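Local coordinates for protein importin subunit beta-1 (Saccharomyces cerevisiae, PDB 5OWU) that carries proteins into the nucleus together with importin alpha, the subunit that recognises the classical nuclear localization signal of the cargo, at residues Met1-Ala7 with Leu43-Val47; Leu65-Val70 with Gln117-Ile122. One frame throughout, in Å; residues are numbered along the deposited sequence.

Contact 1 (Met1-Ala7 with Leu43-Val47); sequences MSTAEFA and LSSQV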
loop_
_atom_site.group_PDB
_atom_site.type_symbol
_atom_site.label_atom_id
_atom_site.label_comp_id
_atom_site.label_asym_id
_atom_site.label_seq_id
_atom_site.Cartn_x
_atom_site.Cartn_y
_atom_site.Cartn_z
ATOM N N MET A 1 4.079 47.043 -5.419
ATOM C CA MET A 1 5.171 46.306 -6.116
ATOM C C MET A 1 4.882 46.185 -7.609
ATOM O O MET A 1 3.741 45.955 -8.017
ATOM C CB MET A 1 5.350 44.917 -5.502
ATOM C CG MET A 1 6.668 44.243 -5.866
ATOM S SD MET A 1 6.913 42.638 -5.077
ATOM C CE MET A 1 6.659 43.028 -3.342
ATOM N N SER A 2 5.928 46.335 -8.414
ATOM C CA SER A 2 5.827 46.254 -9.862
ATOM C C SER A 2 6.141 44.842 -10.349
ATOM O O SER A 2 6.693 44.011 -9.624
ATOM C CB SER A 2 6.788 47.241 -10.517
ATOM O OG SER A 2 8.127 46.868 -10.251
ATOM N N THR A 3 5.802 44.585 -11.615
ATOM C CA THR A 3 6.125 43.295 -12.217
ATOM C C THR A 3 7.618 43.005 -12.125
ATOM O O THR A 3 8.022 41.877 -11.820
ATOM C CB THR A 3 5.671 43.262 -13.676
ATOM O OG1 THR A 3 4.270 43.553 -13.751
ATOM C CG2 THR A 3 5.936 41.884 -14.299
ATOM N N ALA A 4 8.452 44.012 -12.384
ATOM C CA ALA A 4 9.891 43.777 -12.418
ATOM C C ALA A 4 10.426 43.419 -11.036
ATOM O O ALA A 4 11.250 42.507 -10.900
ATOM C CB ALA A 4 10.606 45.007 -12.975
ATOM N N GLU A 5 9.967 44.125 -9.999
ATOM C CA GLU A 5 10.420 43.830 -8.643
ATOM C C GLU A 5 9.985 42.437 -8.209
ATOM O O GLU A 5 10.772 41.689 -7.615
ATOM C CB GLU A 5 9.879 44.879 -7.673
ATOM C CG GLU A 5 10.344 46.295 -7.963
ATOM C CD GLU A 5 9.587 47.328 -7.153
ATOM O OE1 GLU A 5 8.514 46.991 -6.609
ATOM O OE2 GLU A 5 10.064 48.478 -7.062
ATOM N N PHE A 6 8.728 42.077 -8.482
ATOM C CA PHE A 6 8.243 40.744 -8.144
ATOM C C PHE A 6 9.077 39.681 -8.847
ATOM O O PHE A 6 9.506 38.691 -8.233
ATOM C CB PHE A 6 6.765 40.623 -8.525
ATOM C CG PHE A 6 6.066 39.454 -7.895
ATOM C CD1 PHE A 6 5.741 39.474 -6.553
ATOM C CD2 PHE A 6 5.724 38.340 -8.647
ATOM C CE1 PHE A 6 5.097 38.408 -5.965
ATOM C CE2 PHE A 6 5.075 37.268 -8.060
ATOM C CZ PHE A 6 4.765 37.300 -6.718
ATOM N N ALA A 7 9.331 39.885 -10.143
ATOM C CA ALA A 7 10.149 38.942 -10.894
ATOM C C ALA A 7 11.529 38.810 -10.273
ATOM O O ALA A 7 12.090 37.710 -10.215
ATOM C CB ALA A 7 10.261 39.385 -12.353
ATOM N N LEU A 43 0.374 39.721 -10.047
ATOM C CA LEU A 43 1.779 39.873 -10.403
ATOM C C LEU A 43 2.384 38.548 -10.848
ATOM O O LEU A 43 3.168 38.510 -11.801
ATOM C CB LEU A 43 2.564 40.439 -9.219
ATOM C CG LEU A 43 2.390 41.928 -8.912
ATOM C CD1 LEU A 43 2.992 42.255 -7.558
ATOM C CD2 LEU A 43 3.033 42.781 -9.990
ATOM N N SER A 44 2.052 37.456 -10.152
ATOM C CA SER A 44 2.510 36.137 -10.576
ATOM C C SER A 44 2.112 35.872 -12.022
ATOM O O SER A 44 2.935 35.449 -12.848
ATOM C CB SER A 44 1.929 35.057 -9.659
ATOM O OG SER A 44 2.430 35.172 -8.335
ATOM N N SER A 45 0.844 36.141 -12.348
ATOM C CA SER A 45 0.384 35.922 -13.710
ATOM C C SER A 45 1.090 36.843 -14.698
ATOM O O SER A 45 1.316 36.448 -15.848
ATOM C CB SER A 45 -1.133 36.099 -13.782
ATOM O OG SER A 45 -1.493 37.456 -13.997
ATOM N N GLN A 46 1.474 38.056 -14.275
ATOM C CA GLN A 46 2.161 38.958 -15.195
ATOM C C GLN A 46 3.596 38.504 -15.443
ATOM O O GLN A 46 4.102 38.617 -16.564
ATOM C CB GLN A 46 2.135 40.395 -14.664
ATOM C CG GLN A 46 0.778 41.107 -14.789
ATOM C CD GLN A 46 0.328 41.383 -16.231
ATOM O OE1 GLN A 46 -0.874 41.411 -16.514
ATOM N NE2 GLN A 46 1.283 41.612 -17.138
ATOM N N VAL A 47 4.266 37.976 -14.419
ATOM C CA VAL A 47 5.625 37.484 -14.622
ATOM C C VAL A 47 5.608 36.247 -15.509
ATOM O O VAL A 47 6.478 36.074 -16.372
ATOM C CB VAL A 47 6.308 37.216 -13.269
ATOM C CG1 VAL A 47 7.664 36.526 -13.466
ATOM C CG2 VAL A 47 6.489 38.524 -12.502
#

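Contact 2 (Leu65-Val70 with Gln117-Ile122); sequences LKNELV and QLIAAI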
loop_
_atom_site.group_PDB
_atom_site.type_symbol
_atom_site.label_atom_id
_atom_site.label_comp_id
_atom_site.label_asym_id
_atom_site.label_seq_id
_atom_site.Cartn_x
_atom_site.Cartn_y
_atom_site.Cartn_z
ATOM N N LEU A 65 1.805 30.289 -7.618
ATOM C CA LEU A 65 0.386 30.627 -7.587
ATOM C C LEU A 65 -0.478 29.365 -7.628
ATOM O O LEU A 65 -1.443 29.240 -6.860
ATOM C CB LEU A 65 0.044 31.570 -8.733
ATOM C CG LEU A 65 -1.421 31.997 -8.793
ATOM C CD1 LEU A 65 -1.932 32.571 -7.450
ATOM C CD2 LEU A 65 -1.592 33.000 -9.904
ATOM N N LYS A 66 -0.127 28.397 -8.484
ATOM C CA LYS A 66 -0.887 27.147 -8.537
ATOM C C LYS A 66 -0.953 26.495 -7.170
ATOM O O LYS A 66 -2.007 25.999 -6.754
ATOM C CB LYS A 66 -0.263 26.171 -9.540
ATOM C CG LYS A 66 -0.799 24.723 -9.448
ATOM C CD LYS A 66 0.103 23.753 -10.154
ATOM C CE LYS A 66 1.294 23.379 -9.284
ATOM N NZ LYS A 66 1.049 22.126 -8.506
ATOM N N ASN A 67 0.173 26.464 -6.467
ATOM C CA ASN A 67 0.216 25.856 -5.147
ATOM C C ASN A 67 -0.506 26.684 -4.096
ATOM O O ASN A 67 -0.696 26.189 -2.983
ATOM C CB ASN A 67 1.664 25.628 -4.728
ATOM C CG ASN A 67 2.305 24.467 -5.469
ATOM O OD1 ASN A 67 1.618 23.538 -5.913
ATOM N ND2 ASN A 67 3.622 24.514 -5.607
ATOM N N GLU A 68 -0.908 27.915 -4.408
ATOM C CA GLU A 68 -1.821 28.648 -3.533
ATOM C C GLU A 68 -3.286 28.494 -3.941
ATOM O O GLU A 68 -4.154 29.167 -3.374
ATOM C CB GLU A 68 -1.450 30.133 -3.506
ATOM C CG GLU A 68 -0.066 30.421 -2.943
ATOM C CD GLU A 68 0.094 29.954 -1.507
ATOM O OE1 GLU A 68 -0.886 30.042 -0.743
ATOM O OE2 GLU A 68 1.192 29.486 -1.146
ATOM N N LEU A 69 -3.579 27.631 -4.907
ATOM C CA LEU A 69 -4.928 27.474 -5.429
ATOM C C LEU A 69 -5.474 26.062 -5.290
ATOM O O LEU A 69 -6.690 25.895 -5.163
ATOM C CB LEU A 69 -4.971 27.885 -6.912
ATOM C CG LEU A 69 -4.776 29.372 -7.205
ATOM C CD1 LEU A 69 -4.700 29.624 -8.703
ATOM C CD2 LEU A 69 -5.886 30.201 -6.585
ATOM N N VAL A 70 -4.613 25.048 -5.295
ATOM C CA VAL A 70 -5.031 23.670 -5.089
ATOM C C VAL A 70 -4.084 23.033 -4.088
ATOM O O VAL A 70 -2.940 23.459 -3.919
ATOM C CB VAL A 70 -5.057 22.854 -6.399
ATOM C CG1 VAL A 70 -6.186 23.334 -7.296
ATOM C CG2 VAL A 70 -3.708 22.952 -7.116
ATOM N N GLN A 117 -0.829 23.863 -15.806
ATOM C CA GLN A 117 -1.108 23.527 -14.412
ATOM C C GLN A 117 -1.870 24.649 -13.706
ATOM O O GLN A 117 -2.779 24.384 -12.902
ATOM C CB GLN A 117 0.195 23.218 -13.684
ATOM C CG GLN A 117 0.951 22.029 -14.233
ATOM C CD GLN A 117 2.113 21.621 -13.348
ATOM O OE1 GLN A 117 1.936 21.313 -12.172
ATOM N NE2 GLN A 117 3.310 21.614 -13.916
ATOM N N LEU A 118 -1.520 25.907 -13.997
ATOM C CA LEU A 118 -2.220 27.038 -13.386
ATOM C C LEU A 118 -3.670 27.107 -13.852
ATOM O O LEU A 118 -4.596 27.275 -13.041
ATOM C CB LEU A 118 -1.485 28.343 -13.718
ATOM C CG LEU A 118 -2.122 29.648 -13.220
ATOM C CD1 LEU A 118 -2.202 29.638 -11.722
ATOM C CD2 LEU A 118 -1.336 30.844 -13.696
ATOM N N ILE A 119 -3.880 26.998 -15.167
ATOM C CA ILE A 119 -5.229 26.949 -15.715
ATOM C C ILE A 119 -6.019 25.833 -15.053
ATOM O O ILE A 119 -7.176 26.020 -14.665
ATOM C CB ILE A 119 -5.180 26.776 -17.245
ATOM C CG1 ILE A 119 -4.674 28.062 -17.900
ATOM C CG2 ILE A 119 -6.554 26.392 -17.796
ATOM C CD1 ILE A 119 -4.250 27.888 -19.341
ATOM N N ALA A 120 -5.400 24.660 -14.898
ATOM C CA ALA A 120 -6.086 23.539 -14.267
ATOM C C ALA A 120 -6.538 23.888 -12.855
ATOM O O ALA A 120 -7.656 23.549 -12.456
ATOM C CB ALA A 120 -5.181 22.307 -14.243
ATOM N N ALA A 121 -5.677 24.550 -12.075
ATOM C CA ALA A 121 -6.039 24.896 -10.697
ATOM C C ALA A 121 -7.222 25.866 -10.653
ATOM O O ALA A 121 -8.187 25.680 -9.887
ATOM C CB ALA A 121 -4.831 25.504 -9.984
ATOM N N ILE A 122 -7.164 26.914 -11.476
ATOM C CA ILE A 122 -8.255 27.880 -11.496
ATOM C C ILE A 122 -9.544 27.200 -11.940
ATOM O O ILE A 122 -10.601 27.382 -11.332
ATOM C CB ILE A 122 -7.899 29.074 -12.399
ATOM C CG1 ILE A 122 -6.711 29.848 -11.814
ATOM C CG2 ILE A 122 -9.102 30.011 -12.560
ATOM C CD1 ILE A 122 -6.041 30.774 -12.811
HETATM O O HOH W 1 3.628 21.391 -10.093
HETATM O O HOH W 2 -0.471 20.618 -11.039
#

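Contact 1 (Met1-Ala7 with Leu43-Val47)
Ser44 OG is hydrogen-bonded to Phe40 O one turn back in its own helix and rests against the Phe6 ring, 3.4 Å from Phe6 CE2. The bond to Phe40 O satisfies the hydroxyl, so toward Phe6 it serves as a packing atom. With its CG anti to the backbone N (chi1 -164°), Phe6 directs its ring from helix 3-15 into the joint with helix 37-48. Leu43 CB lies over one face in a CH-pi contact, 4.0 Å from the Phe6 ring centroid. In the plane of the ring, Met1 SD sits beside CD1 and Val47 CG2 beside CD2, so one face and two stretches of edge are fixed by neighbours; Leu29 and Leu32 of helix 19-35 add further packing.

Beyond its CB, Leu43 forks: CD1 meets the start of the chain, 3.8 Å from Met1 O, while CD2 lies 3.7 Å from Thr3 N. Val47 CG2 touches Thr3 CG2 (3.9 Å) and, at about a right angle to that contact, Ala7 CB. Thr3 OG1 comes no nearer than the aliphatic CB of Gln46, whose amide, in one of its two conformers, accepts from Asn99 ND2 through OE1.

A capping box fixes the beginning of helix 3-15. Ser2 N donates to Glu5 OE1 at 3.2 Å, nearly straight at 165° but reaching the carboxylate from above its plane; in return Glu5 N gives a weak bond to Ser2 OG. The short helical segments cross at 85°, joining HEAT 1 to HEAT 2 near the N-terminal end of the solenoid. The two segments are hydrogen-bonded within themselves or to other neighbours and not to each other, which implies that their mutual hold rests largely on the apolar fit of Phe6, Leu43 and Val47 with Thr3.

Contact 2 (Leu65-Val70 with Gln117-Ile122)
Lys66 passes its methylene chain at a slant across Gln117, Lys66 CD 3.6 Å from Gln117 CB, while Lys66 CG reaches toward the methyl of Ala121. That methyl is also met by Val70 CG1, at 3.7 Å from Ala121 CB, and by Leu69 CB. Leu118 CD1 touches both Leu65 CG and Leu69 CD1, which lie on the same side of it, and Leu69 CD1 goes on to Ile122 CG1 at 3.7 Å. These side chains join the end of helix 55-67, in HEAT 2, and the turn that follows to helix 109-126 of HEAT 3, a repeat-to-repeat contact of the HEAT solenoid.

Bends at chi3 and chi4 bring Lys66 NZ back to Asn67 OD1 (3.0 Å). Two waters each donate to Gln117 OE1 and accept weakly from Lys66 NZ, linking amide and ammonium indirectly. With Lys66 replaced by an alanine, Gln117 CB would probably lose its aliphatic neighbour, and Asn67 OD1 and both waters their ammonium partner.

Lys66 O takes the amides of both Leu69 and Val70, holding the turn that presents these two to Ala121. Farther out, Trp84 of helix 74-87 packs on Leu69 and Ile122, and Tyr161 of helix 149-165 touches Gln117.

From the N terminus, helix 3-15 leads through helix 19-35 to helix 37-48, where contact 1 closes the first loop between the first helices of HEAT 1 and HEAT 2. The chain then turns into helix 55-67, and contact 2 closes a second loop, holding helices 74-87 and 90-104, on reaching helix 109-126 of HEAT 3. The loops follow in series, neither nesting nor crossing. HEAT 2 takes part in both: helix 37-48 meets HEAT 1 in contact 1, and the end of helix 55-67 meets HEAT 3 in contact 2. Contact centres lie about 17 Å apart, yet the two meet where Ser44 CB packs 4.1 Å from Leu65 CB.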